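Local coordinates for protein glycoside hydrolase family 61 (Trichoderma reesei QM6a, PDB 5O2X) that probably cleaves cellulose oxidatively, as a copper-dependent lytic polysaccharide monooxygenase of Auxiliary Activity family 9, at residues F77-P81 with V82-H86; G126-A129 with S130-L133; V141-I144 with P145-L148; L198-A201 with T202-G205. All blocks are in the same frame, centred on the assembly; numbering follows the deposited sequence. Where two conformers were deposited one is given.

Contact 1: F77-P81 with V82-H86; sequences FQWVP and VPWPH. With CU (copper (II) ion), chain S; NAG (2-acetamido-2-deoxy-beta-D-glucopyranose), chain C; MAN (alpha-D-mannopyranose), chain M.
Two cis peptide bonds, before P81 and before P83, bend the chain as it leaves strand 74-80. The bend brings P81 O to 3.2 Å from P83 C. It also lays the W79 and W84 indoles alongside each other. Their six-membered rings meet obliquely at 66°, with W79 CZ3 3.9 Å from W84 CZ3. W79 NE1 is hydrogen-bonded to H157. Beyond W84 the loop reaches H86, whose NE2 binds copper at 1.9 Å. Xaa1, the methylated N-terminal histidine, and H86 form the histidine brace of the family; Y174 and two waters complete the site. The strand end meets sugar instead. Q78 runs out with CG anti to the backbone N (chi1 178°) and then bends at chi2 (72°), which turns its amide to the sugars. OE1 accepts a bond from O2 of mannose M at 2.7 Å, while NE2 donates to N137 O and weakly to W79 O at 3.3 Å. Q78 CD also lies 3.1 Å from O6 of the N-acetylglucosamine. A leucine in place of Q78 would probably leave mannose O2 and N137 O without these partners. The apolar indole pair thus probably steadies the loop between the glycan-bonded strand end and the copper ligand.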
loop_
_atom_site.group_PDB
_atom_site.type_symbol
_atom_site.label_atom_id
_atom_site.label_comp_id
_atom_site.label_asym_id
_atom_site.label_seq_id
_atom_site.Cartn_x
_atom_site.Cartn_y
_atom_site.Cartn_z
ATOM N N PHE A 77 -0.844 -6.845 -6.037
ATOM C CA PHE A 77 -1.446 -5.549 -6.332
ATOM C C PHE A 77 -1.185 -5.216 -7.797
ATOM O O PHE A 77 -0.043 -5.271 -8.237
ATOM C CB PHE A 77 -0.822 -4.454 -5.488
ATOM C CG PHE A 77 -0.934 -4.676 -4.012
ATOM C CD1 PHE A 77 -2.088 -4.382 -3.298
ATOM C CD2 PHE A 77 0.158 -5.203 -3.342
ATOM C CE1 PHE A 77 -2.138 -4.609 -1.941
ATOM C CE2 PHE A 77 0.139 -5.404 -1.997
ATOM C CZ PHE A 77 -1.001 -5.113 -1.285
ATOM N N GLN A 78 -2.239 -4.847 -8.533
ATOM C CA GLN A 78 -2.131 -4.484 -9.956
ATOM C C GLN A 78 -2.349 -2.994 -10.134
ATOM O O GLN A 78 -3.477 -2.510 -9.963
ATOM C CB GLN A 78 -3.160 -5.249 -10.756
ATOM C CG GLN A 78 -3.161 -4.916 -12.258
ATOM C CD GLN A 78 -1.940 -5.488 -12.930
ATOM O OE1 GLN A 78 -1.814 -6.722 -13.046
ATOM N NE2 GLN A 78 -1.012 -4.625 -13.351
ATOM N N TRP A 79 -1.289 -2.268 -10.488
ATOM C CA TRP A 79 -1.354 -0.826 -10.763
ATOM C C TRP A 79 -1.631 -0.584 -12.250
ATOM O O TRP A 79 -1.112 -1.317 -13.112
ATOM C CB TRP A 79 -0.049 -0.172 -10.359
ATOM C CG TRP A 79 0.153 -0.044 -8.885
ATOM C CD1 TRP A 79 0.644 -0.973 -8.015
ATOM C CD2 TRP A 79 -0.168 1.112 -8.081
ATOM N NE1 TRP A 79 0.651 -0.455 -6.745
ATOM C CE2 TRP A 79 0.173 0.820 -6.760
ATOM C CE3 TRP A 79 -0.683 2.383 -8.375
ATOM C CZ2 TRP A 79 0.004 1.748 -5.731
ATOM C CZ3 TRP A 79 -0.842 3.296 -7.373
ATOM C CH2 TRP A 79 -0.501 2.989 -6.051
ATOM N N VAL A 80 -2.352 0.479 -12.507
ATOM C CA VAL A 80 -2.581 0.987 -13.856
ATOM C C VAL A 80 -2.471 2.508 -13.846
ATOM O O VAL A 80 -2.717 3.143 -12.817
ATOM C CB VAL A 80 -3.981 0.562 -14.370
ATOM C CG1 VAL A 80 -4.060 -0.933 -14.532
ATOM C CG2 VAL A 80 -5.106 1.075 -13.511
ATOM N N PRO A 81 -2.130 3.134 -14.983
ATOM C CA PRO A 81 -1.809 2.517 -16.253
ATOM C C PRO A 81 -0.398 1.902 -16.278
ATOM O O PRO A 81 0.477 2.244 -15.496
ATOM C CB PRO A 81 -1.875 3.690 -17.239
ATOM C CG PRO A 81 -1.414 4.854 -16.405
ATOM C CD PRO A 81 -2.065 4.601 -15.063
ATOM N N VAL A 82 -0.198 0.996 -17.219
ATOM C CA VAL A 82 1.088 0.384 -17.458
ATOM C C VAL A 82 1.893 1.276 -18.403
ATOM O O VAL A 82 1.380 1.594 -19.500
ATOM C CB VAL A 82 0.921 -1.012 -18.064
ATOM C CG1 VAL A 82 2.258 -1.639 -18.417
ATOM C CG2 VAL A 82 0.126 -1.936 -17.163
ATOM N N PRO A 83 3.120 1.684 -18.074
ATOM C CA PRO A 83 3.876 1.416 -16.892
ATOM C C PRO A 83 3.685 2.498 -15.836
ATOM O O PRO A 83 3.503 3.675 -16.112
ATOM C CB PRO A 83 5.315 1.467 -17.384
ATOM C CG PRO A 83 5.294 2.534 -18.442
ATOM C CD PRO A 83 3.968 2.343 -19.113
ATOM N N TRP A 84 3.912 2.109 -14.574
ATOM C CA TRP A 84 4.108 3.083 -13.509
ATOM C C TRP A 84 5.303 3.971 -13.901
ATOM O O TRP A 84 6.312 3.461 -14.356
ATOM C CB TRP A 84 4.425 2.336 -12.200
ATOM C CG TRP A 84 4.745 3.277 -11.078
ATOM C CD1 TRP A 84 5.980 3.611 -10.618
ATOM C CD2 TRP A 84 3.818 4.081 -10.353
ATOM N NE1 TRP A 84 5.905 4.580 -9.657
ATOM C CE2 TRP A 84 4.572 4.871 -9.465
ATOM C CE3 TRP A 84 2.417 4.200 -10.337
ATOM C CZ2 TRP A 84 3.962 5.797 -8.607
ATOM C CZ3 TRP A 84 1.846 5.091 -9.474
ATOM C CH2 TRP A 84 2.598 5.880 -8.641
ATOM N N PRO A 85 5.194 5.298 -13.719
ATOM C CA PRO A 85 6.173 6.200 -14.340
ATOM C C PRO A 85 7.339 6.650 -13.486
ATOM O O PRO A 85 8.185 7.343 -14.029
ATOM C CB PRO A 85 5.307 7.397 -14.800
ATOM C CG PRO A 85 4.218 7.449 -13.772
ATOM C CD PRO A 85 3.908 6.013 -13.472
ATOM N N HIS A 86 7.369 6.399 -12.187
ATOM C CA HIS A 86 8.301 7.088 -11.306
ATOM C C HIS A 86 9.214 6.151 -10.488
ATOM O O HIS A 86 8.806 5.078 -10.103
ATOM C CB HIS A 86 7.563 7.929 -10.257
ATOM C CG HIS A 86 6.521 8.857 -10.805
ATOM N ND1 HIS A 86 6.788 9.781 -11.771
ATOM C CD2 HIS A 86 5.227 9.040 -10.465
ATOM C CE1 HIS A 86 5.683 10.506 -11.970
ATOM N NE2 HIS A 86 4.707 10.072 -11.212
HETATM CU CU CU S . 2.857 10.658 -11.184
HETATM C C1 NAG C . -0.605 -6.315 -17.618
HETATM C C2 NAG C . -1.432 -7.355 -18.312
HETATM C C3 NAG C . -2.563 -6.644 -19.051
HETATM C C4 NAG C . -3.381 -5.789 -18.126
HETATM C C5 NAG C . -2.492 -4.885 -17.285
HETATM C C6 NAG C . -3.239 -4.246 -16.153
HETATM C C7 NAG C . -0.788 -9.435 -19.397
HETATM C C8 NAG C . 0.121 -10.091 -20.387
HETATM N N2 NAG C . -0.623 -8.128 -19.222
HETATM O O3 NAG C . -3.421 -7.573 -19.733
HETATM O O4 NAG C . -4.316 -4.969 -18.856
HETATM O O5 NAG C . -1.432 -5.669 -16.660
HETATM O O6 NAG C . -3.890 -5.209 -15.340
HETATM O O7 NAG C . -1.629 -10.079 -18.750
HETATM C C1 MAN M . 1.253 -9.645 -13.896
HETATM C C2 MAN M . -0.247 -9.569 -13.902
HETATM C C3 MAN M . -0.861 -10.844 -14.436
HETATM C C4 MAN M . -0.269 -11.239 -15.764
HETATM C C5 MAN M . 1.253 -11.219 -15.691
HETATM C C6 MAN M . 1.904 -11.421 -17.037
HETATM O O2 MAN M . -0.608 -8.462 -14.734
HETATM O O3 MAN M . -2.283 -10.701 -14.567
HETATM O O4 MAN M . -0.711 -12.565 -16.089
HETATM O O5 MAN M . 1.752 -9.993 -15.166
HETATM O O6 MAN M . 3.318 -11.571 -16.901
HETATM O O HOH W 1 2.786 10.824 -13.585
HETATM O O HOH W 2 3.575 12.488 -10.642
#

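Contact 2: G126-A129 with S130-L133; sequences GTWA and SDVL. With MAN (alpha-D-mannopyranose), chain L; SO4 (sulfate ion), chain U.
The backbone passes from strand 127-128 straight into helix 129-135, and L133 N donates to A129 O at 3.0 Å, nearly straight at 166°. W128 O takes a weaker, more bent bond from D131 N. D131 folds back over this first turn. Its CG lies anti to the carbonyl carbon (chi1 -63°), which carries OD2 to W128 N at 2.8 Å. The N-H meets the anti lone pair of OD2. W128 is the N-cap and D131 the third helical residue, so this is one half of a capping box; the tryptophan side chain cannot supply the other half. A carboxylate at a helix N-terminus is likely to be favoured electrostatically. Water 3 adds a second bond to OD2, donating at 2.8 Å, and also donates to G126 O. T127 CG2 packs against D131 CB at 4.0 Å. S130 OG sits 3.4 Å from W128 CB and is bonded to G88 N. The W128 indole has partners of its own: NE1 bonds to P125 O, and the ring meets Y217 edge-to-face. T127 OG1 donates to a sulfate, probably from the crystallisation liquor. On the helix, V132 CG1 lies 3.4 Å from O6 of mannose L.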
loop_
_atom_site.group_PDB
_atom_site.type_symbol
_atom_site.label_atom_id
_atom_site.label_comp_id
_atom_site.label_asym_id
_atom_site.label_seq_id
_atom_site.Cartn_x
_atom_site.Cartn_y
_atom_site.Cartn_z
ATOM N N GLY A 126 19.466 5.231 -10.042
ATOM C CA GLY A 126 19.500 3.913 -9.417
ATOM C C GLY A 126 18.303 3.079 -9.797
ATOM O O GLY A 126 17.414 3.523 -10.496
ATOM N N THR A 127 18.321 1.840 -9.338
ATOM C CA THR A 127 17.224 0.898 -9.507
ATOM C C THR A 127 16.480 0.791 -8.185
ATOM O O THR A 127 17.119 0.625 -7.137
ATOM C CB THR A 127 17.740 -0.499 -9.913
ATOM O OG1 THR A 127 18.468 -0.408 -11.127
ATOM C CG2 THR A 127 16.653 -1.483 -10.079
ATOM N N TRP A 128 15.162 0.875 -8.256
ATOM C CA TRP A 128 14.285 0.984 -7.094
ATOM C C TRP A 128 13.270 -0.154 -7.103
ATOM O O TRP A 128 13.009 -0.791 -8.123
ATOM C CB TRP A 128 13.552 2.346 -7.108
ATOM C CG TRP A 128 14.457 3.499 -6.942
ATOM C CD1 TRP A 128 15.240 4.064 -7.889
ATOM C CD2 TRP A 128 14.751 4.173 -5.707
ATOM N NE1 TRP A 128 15.959 5.093 -7.341
ATOM C CE2 TRP A 128 15.688 5.168 -6.002
ATOM C CE3 TRP A 128 14.293 4.051 -4.399
ATOM C CZ2 TRP A 128 16.208 5.986 -5.031
ATOM C CZ3 TRP A 128 14.806 4.877 -3.438
ATOM C CH2 TRP A 128 15.750 5.844 -3.756
ATOM N N ALA A 129 12.571 -0.303 -5.972
ATOM C CA ALA A 129 11.409 -1.173 -5.942
ATOM C C ALA A 129 10.461 -0.932 -7.104
ATOM O O ALA A 129 9.924 -1.865 -7.689
ATOM C CB ALA A 129 10.663 -1.004 -4.629
ATOM N N SER A 130 10.235 0.352 -7.418
ATOM C CA SER A 130 9.328 0.691 -8.521
ATOM C C SER A 130 9.755 0.035 -9.848
ATOM O O SER A 130 8.890 -0.313 -10.645
ATOM C CB SER A 130 9.324 2.222 -8.695
ATOM O OG SER A 130 10.625 2.709 -8.876
ATOM N N ASP A 131 11.058 -0.101 -10.100
ATOM C CA ASP A 131 11.533 -0.746 -11.312
ATOM C C ASP A 131 11.179 -2.224 -11.346
ATOM O O ASP A 131 10.921 -2.783 -12.418
ATOM C CB ASP A 131 13.027 -0.551 -11.472
ATOM C CG ASP A 131 13.377 0.925 -11.638
ATOM O OD1 ASP A 131 12.884 1.508 -12.648
ATOM O OD2 ASP A 131 14.086 1.465 -10.793
ATOM N N VAL A 132 11.158 -2.871 -10.178
ATOM C CA VAL A 132 10.733 -4.269 -10.085
ATOM C C VAL A 132 9.229 -4.359 -10.408
ATOM O O VAL A 132 8.797 -5.215 -11.186
ATOM C CB VAL A 132 11.046 -4.833 -8.703
ATOM C CG1 VAL A 132 10.587 -6.272 -8.590
ATOM C CG2 VAL A 132 12.538 -4.735 -8.417
ATOM N N LEU A 133 8.443 -3.453 -9.820
ATOM C CA LEU A 133 7.024 -3.394 -10.121
ATOM C C LEU A 133 6.808 -3.214 -11.621
ATOM O O LEU A 133 5.963 -3.905 -12.235
ATOM C CB LEU A 133 6.384 -2.253 -9.308
ATOM C CG LEU A 133 4.923 -1.944 -9.600
ATOM C CD1 LEU A 133 4.211 -1.533 -8.324
ATOM C CD2 LEU A 133 4.782 -0.854 -10.635
HETATM C C1 MAN L . 11.916 -9.047 -2.265
HETATM C C2 MAN L . 13.232 -9.807 -2.210
HETATM C C3 MAN L . 14.414 -8.895 -2.494
HETATM C C4 MAN L . 14.234 -8.177 -3.819
HETATM C C5 MAN L . 12.882 -7.452 -3.806
HETATM C C6 MAN L . 12.556 -6.843 -5.152
HETATM O O2 MAN L . 13.178 -10.887 -3.146
HETATM O O3 MAN L . 15.651 -9.638 -2.483
HETATM O O4 MAN L . 15.229 -7.196 -4.047
HETATM O O5 MAN L . 11.813 -8.361 -3.507
HETATM O O6 MAN L . 12.535 -7.821 -6.207
HETATM S S SO4 U . 21.801 0.399 -11.719
HETATM O O1 SO4 U . 21.861 -0.760 -12.660
HETATM O O2 SO4 U . 22.787 1.408 -12.153
HETATM O O3 SO4 U . 21.951 -0.034 -10.320
HETATM O O4 SO4 U . 20.479 1.027 -11.750
HETATM O O HOH W 3 14.922 4.002 -11.567
#

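Contact 3: V141-I144 with P145-L148; sequences VVKI and PDNL
A type I beta turn, P145 to L148, follows strand 139-143, an outermost strand of the five-stranded sheet. The turn is closed by L148 N, which donates to P145 O at 3.1 Å. Two side-chain contacts tie it back to the strand end, one polar and one apolar. The polar one joins K143 and D146. The lysine is extended throughout, with CG anti to the backbone N (chi1 176°), and this reach brings NZ to D146 OD2 at 2.9 Å. It is a salt bridge as well as a hydrogen bond. The ammonium group does not lie in the carboxylate plane: it meets OD2 from above, 42° out of it. The lysine CE also rests against the carboxylate, 3.5 Å from D146 OD1. K143 was deposited in two conformers, so the bridge is described for one of them and may not be constant. The apolar contact is buried. I144 CG2 touches L148 CD2 at 3.8 Å, and the same methyl lies 3.8 Å from P145 CD. I144 CG2 is thus shared between the start and the end of the turn. Further in, I144 packs on I75 of strand 74-80, while L148 packs on L94 and F112 of the other sheet. P145 touches L228. The turn therefore starts the connection from strand 139-143 to strand 151-161, which belongs to the second sheet. Such a sheet-to-sheet link fits the immunoglobulin-like beta sandwich of this family, with leucine and isoleucine turned into the core and the charged pair on the outside.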
loop_
_atom_site.group_PDB
_atom_site.type_symbol
_atom_site.label_atom_id
_atom_site.label_comp_id
_atom_site.label_asym_id
_atom_site.label_seq_id
_atom_site.Cartn_x
_atom_site.Cartn_y
_atom_site.Cartn_z
ATOM N N VAL A 141 3.948 -7.983 -4.977
ATOM C CA VAL A 141 3.453 -9.093 -4.167
ATOM C C VAL A 141 3.861 -8.899 -2.727
ATOM O O VAL A 141 5.038 -8.671 -2.446
ATOM C CB VAL A 141 4.002 -10.436 -4.694
ATOM C CG1 VAL A 141 3.542 -11.603 -3.816
ATOM C CG2 VAL A 141 3.530 -10.635 -6.128
ATOM N N VAL A 142 2.886 -9.016 -1.804
ATOM C CA VAL A 142 3.160 -9.022 -0.348
ATOM C C VAL A 142 2.611 -10.317 0.217
ATOM O O VAL A 142 1.597 -10.820 -0.238
ATOM C CB VAL A 142 2.573 -7.747 0.337
ATOM C CG1 VAL A 142 1.061 -7.823 0.443
ATOM C CG2 VAL A 142 3.225 -7.480 1.691
ATOM N N LYS A 143 3.263 -10.804 1.267
ATOM C CA LYS A 143 2.802 -11.974 1.989
ATOM C C LYS A 143 2.220 -11.591 3.340
ATOM O O LYS A 143 2.870 -10.882 4.122
ATOM C CB LYS A 143 3.944 -12.971 2.140
ATOM C CG LYS A 143 3.552 -14.176 2.972
ATOM C CD LYS A 143 4.632 -15.253 2.968
ATOM C CE LYS A 143 4.517 -16.191 4.167
ATOM N NZ LYS A 143 5.654 -17.168 4.250
ATOM N N ILE A 144 1.000 -12.042 3.604
ATOM C CA ILE A 144 0.446 -11.866 4.948
ATOM C C ILE A 144 1.218 -12.835 5.885
ATOM O O ILE A 144 1.302 -14.031 5.604
ATOM C CB ILE A 144 -1.036 -12.191 4.956
ATOM C CG1 ILE A 144 -1.785 -11.273 3.987
ATOM C CG2 ILE A 144 -1.587 -12.095 6.361
ATOM C CD1 ILE A 144 -1.613 -9.791 4.199
ATOM N N PRO A 145 1.835 -12.333 6.956
ATOM C CA PRO A 145 2.702 -13.203 7.795
ATOM C C PRO A 145 1.994 -14.476 8.216
ATOM O O PRO A 145 0.826 -14.453 8.613
ATOM C CB PRO A 145 3.021 -12.295 8.974
ATOM C CG PRO A 145 3.038 -10.913 8.396
ATOM C CD PRO A 145 1.889 -10.929 7.397
ATOM N N ASP A 146 2.726 -15.588 8.162
ATOM C CA ASP A 146 2.186 -16.879 8.540
ATOM C C ASP A 146 1.619 -16.900 9.953
ATOM O O ASP A 146 0.639 -17.596 10.203
ATOM C CB ASP A 146 3.296 -17.955 8.470
ATOM C CG ASP A 146 3.769 -18.278 7.078
ATOM O OD1 ASP A 146 2.916 -18.487 6.234
ATOM O OD2 ASP A 146 4.995 -18.420 6.828
ATOM N N ASN A 147 2.256 -16.144 10.839
ATOM C CA ASN A 147 1.864 -16.150 12.238
ATOM C C ASN A 147 0.988 -14.986 12.661
ATOM O O ASN A 147 0.710 -14.791 13.857
ATOM C CB ASN A 147 3.103 -16.301 13.110
ATOM C CG ASN A 147 3.667 -17.710 13.037
ATOM O OD1 ASN A 147 3.035 -18.633 12.502
ATOM N ND2 ASN A 147 4.855 -17.878 13.561
ATOM N N LEU A 148 0.461 -14.202 11.699
ATOM C CA LEU A 148 -0.382 -13.070 12.064
ATOM C C LEU A 148 -1.611 -13.532 12.833
ATOM O O LEU A 148 -2.294 -14.469 12.420
ATOM C CB LEU A 148 -0.831 -12.343 10.794
ATOM C CG LEU A 148 -1.601 -11.048 11.040
ATOM C CD1 LEU A 148 -0.807 -9.994 11.724
ATOM C CD2 LEU A 148 -2.151 -10.490 9.752
#

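Contact 4: L198-A201 with T202-G205; sequences LYHA and TDPG. With MAN (alpha-D-mannopyranose), chain F.
D203 OD2 accepts two hydrogen bonds. One comes from H200 N, 2.9 Å from OD2 and fairly straight at 161°. It meets the oxygen from well above the carboxylate plane, 60° out of it. The other comes from water 4, also at 2.9 Å from OD2. D203 CG lies anti to the carbonyl carbon (chi1 -75°), which turns the carboxylate back to H200. The water donates to L198 O as well, and it lies in the plane of the H200 ring at its edge, hydrogen-bonded to ND1. It probably helps hold the rotation of the imidazole. H200 and D203 are the first and last residues of a type I beta turn, and D203 N returns a bond to H200 O at 3.0 Å. With an alanine in place of D203, H200 N and water 4 would probably lose this shared acceptor, and the imidazole would be freer to turn. The turn also carries a glycan. T202 OG1 is bonded covalently to C1 of mannose F at 1.4 Å. O3 of the sugar lies over one face of the H200 ring, 3.8 Å from H200 CG. Beside the turn, Y199 OH is bonded to E158 and Y93.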
loop_
_atom_site.group_PDB
_atom_site.type_symbol
_atom_site.label_atom_id
_atom_site.label_comp_id
_atom_site.label_asym_id
_atom_site.label_seq_id
_atom_site.Cartn_x
_atom_site.Cartn_y
_atom_site.Cartn_z
ATOM N N LEU A 198 3.401 8.456 10.566
ATOM C CA LEU A 198 4.349 7.638 9.822
ATOM C C LEU A 198 5.518 8.459 9.281
ATOM O O LEU A 198 6.665 8.042 9.391
ATOM C CB LEU A 198 3.656 6.937 8.635
ATOM C CG LEU A 198 2.697 5.834 9.016
ATOM C CD1 LEU A 198 1.898 5.416 7.788
ATOM C CD2 LEU A 198 3.420 4.624 9.610
ATOM N N TYR A 199 5.230 9.589 8.631
ATOM C CA TYR A 199 6.205 10.286 7.790
ATOM C C TYR A 199 6.263 11.777 8.133
ATOM O O TYR A 199 5.262 12.374 8.501
ATOM C CB TYR A 199 5.775 10.193 6.330
ATOM C CG TYR A 199 5.558 8.788 5.835
ATOM C CD1 TYR A 199 6.456 7.751 6.106
ATOM C CD2 TYR A 199 4.456 8.478 5.075
ATOM C CE1 TYR A 199 6.251 6.489 5.604
ATOM C CE2 TYR A 199 4.256 7.227 4.571
ATOM C CZ TYR A 199 5.163 6.215 4.813
ATOM O OH TYR A 199 5.022 4.954 4.311
ATOM N N HIS A 200 7.449 12.334 7.940
ATOM C CA HIS A 200 7.655 13.752 8.071
ATOM C C HIS A 200 8.376 14.301 6.851
ATOM O O HIS A 200 9.184 13.600 6.233
ATOM C CB HIS A 200 8.398 14.128 9.364
ATOM C CG HIS A 200 7.518 13.942 10.554
ATOM N ND1 HIS A 200 7.265 12.729 11.140
ATOM C CD2 HIS A 200 6.732 14.839 11.185
ATOM C CE1 HIS A 200 6.354 12.880 12.099
ATOM N NE2 HIS A 200 6.053 14.163 12.166
ATOM N N ALA A 201 8.130 15.562 6.546
ATOM C CA ALA A 201 8.620 16.201 5.337
ATOM C C ALA A 201 10.137 16.311 5.285
ATOM O O ALA A 201 10.688 16.503 4.197
ATOM C CB ALA A 201 8.026 17.599 5.205
ATOM N N THR A 202 10.816 16.215 6.417
ATOM C CA THR A 202 12.280 16.273 6.469
ATOM C C THR A 202 12.919 14.888 6.617
ATOM O O THR A 202 14.143 14.817 6.784
ATOM C CB THR A 202 12.712 17.126 7.654
ATOM O OG1 THR A 202 12.148 16.521 8.833
ATOM C CG2 THR A 202 12.255 18.586 7.500
ATOM N N ASP A 203 12.157 13.805 6.588
ATOM C CA ASP A 203 12.768 12.493 6.767
ATOM C C ASP A 203 13.798 12.247 5.680
ATOM O O ASP A 203 13.662 12.711 4.535
ATOM C CB ASP A 203 11.708 11.394 6.691
ATOM C CG ASP A 203 10.823 11.302 7.939
ATOM O OD1 ASP A 203 11.148 11.935 8.958
ATOM O OD2 ASP A 203 9.783 10.615 7.846
ATOM N N PRO A 204 14.847 11.466 5.989
ATOM C CA PRO A 204 15.936 11.272 5.006
ATOM C C PRO A 204 15.530 10.548 3.740
ATOM O O PRO A 204 16.206 10.723 2.719
ATOM C CB PRO A 204 16.998 10.510 5.822
ATOM C CG PRO A 204 16.230 9.877 6.918
ATOM C CD PRO A 204 15.155 10.838 7.296
ATOM N N GLY A 205 14.462 9.771 3.784
ATOM C CA GLY A 205 13.942 9.126 2.585
ATOM C C GLY A 205 12.795 9.859 1.910
ATOM O O GLY A 205 12.211 9.371 0.950
HETATM C C1 MAN F . 13.078 16.067 9.844
HETATM C C2 MAN F . 12.436 14.999 10.753
HETATM C C3 MAN F . 11.314 15.591 11.577
HETATM C C4 MAN F . 11.857 16.770 12.335
HETATM C C5 MAN F . 12.445 17.773 11.358
HETATM C C6 MAN F . 12.982 18.984 12.111
HETATM O O2 MAN F . 13.383 14.431 11.669
HETATM O O3 MAN F . 10.756 14.612 12.465
HETATM O O4 MAN F . 10.754 17.311 13.066
HETATM O O5 MAN F . 13.509 17.167 10.619
HETATM O O6 MAN F . 13.509 19.935 11.179
HETATM O O HOH W 4 8.432 10.192 10.358
#

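How the contacts relate
Contacts 1 and 2 adjoin: L133 of the helix packs on both W79 and W84, and S130 OG gives H86 O a weak bond. Helix 129-135 thus packs against the loop that carries the copper ligand. Contacts 1 and 3 share a sheet through neighbouring strands 74-80 and 139-143, where F77 meets V142. Contact 4 stands apart in a long loop, its centre 20 Å or more from the other centres. Contact 3 is the buried one, with its charged pair on the outside; contacts 1, 2 and 4 are partly buried. Contacts 2 and 4 are more polar, each using an aspartate to hold a backbone N-H three residues back. Contact 1 alone of the four holds a copper ligand.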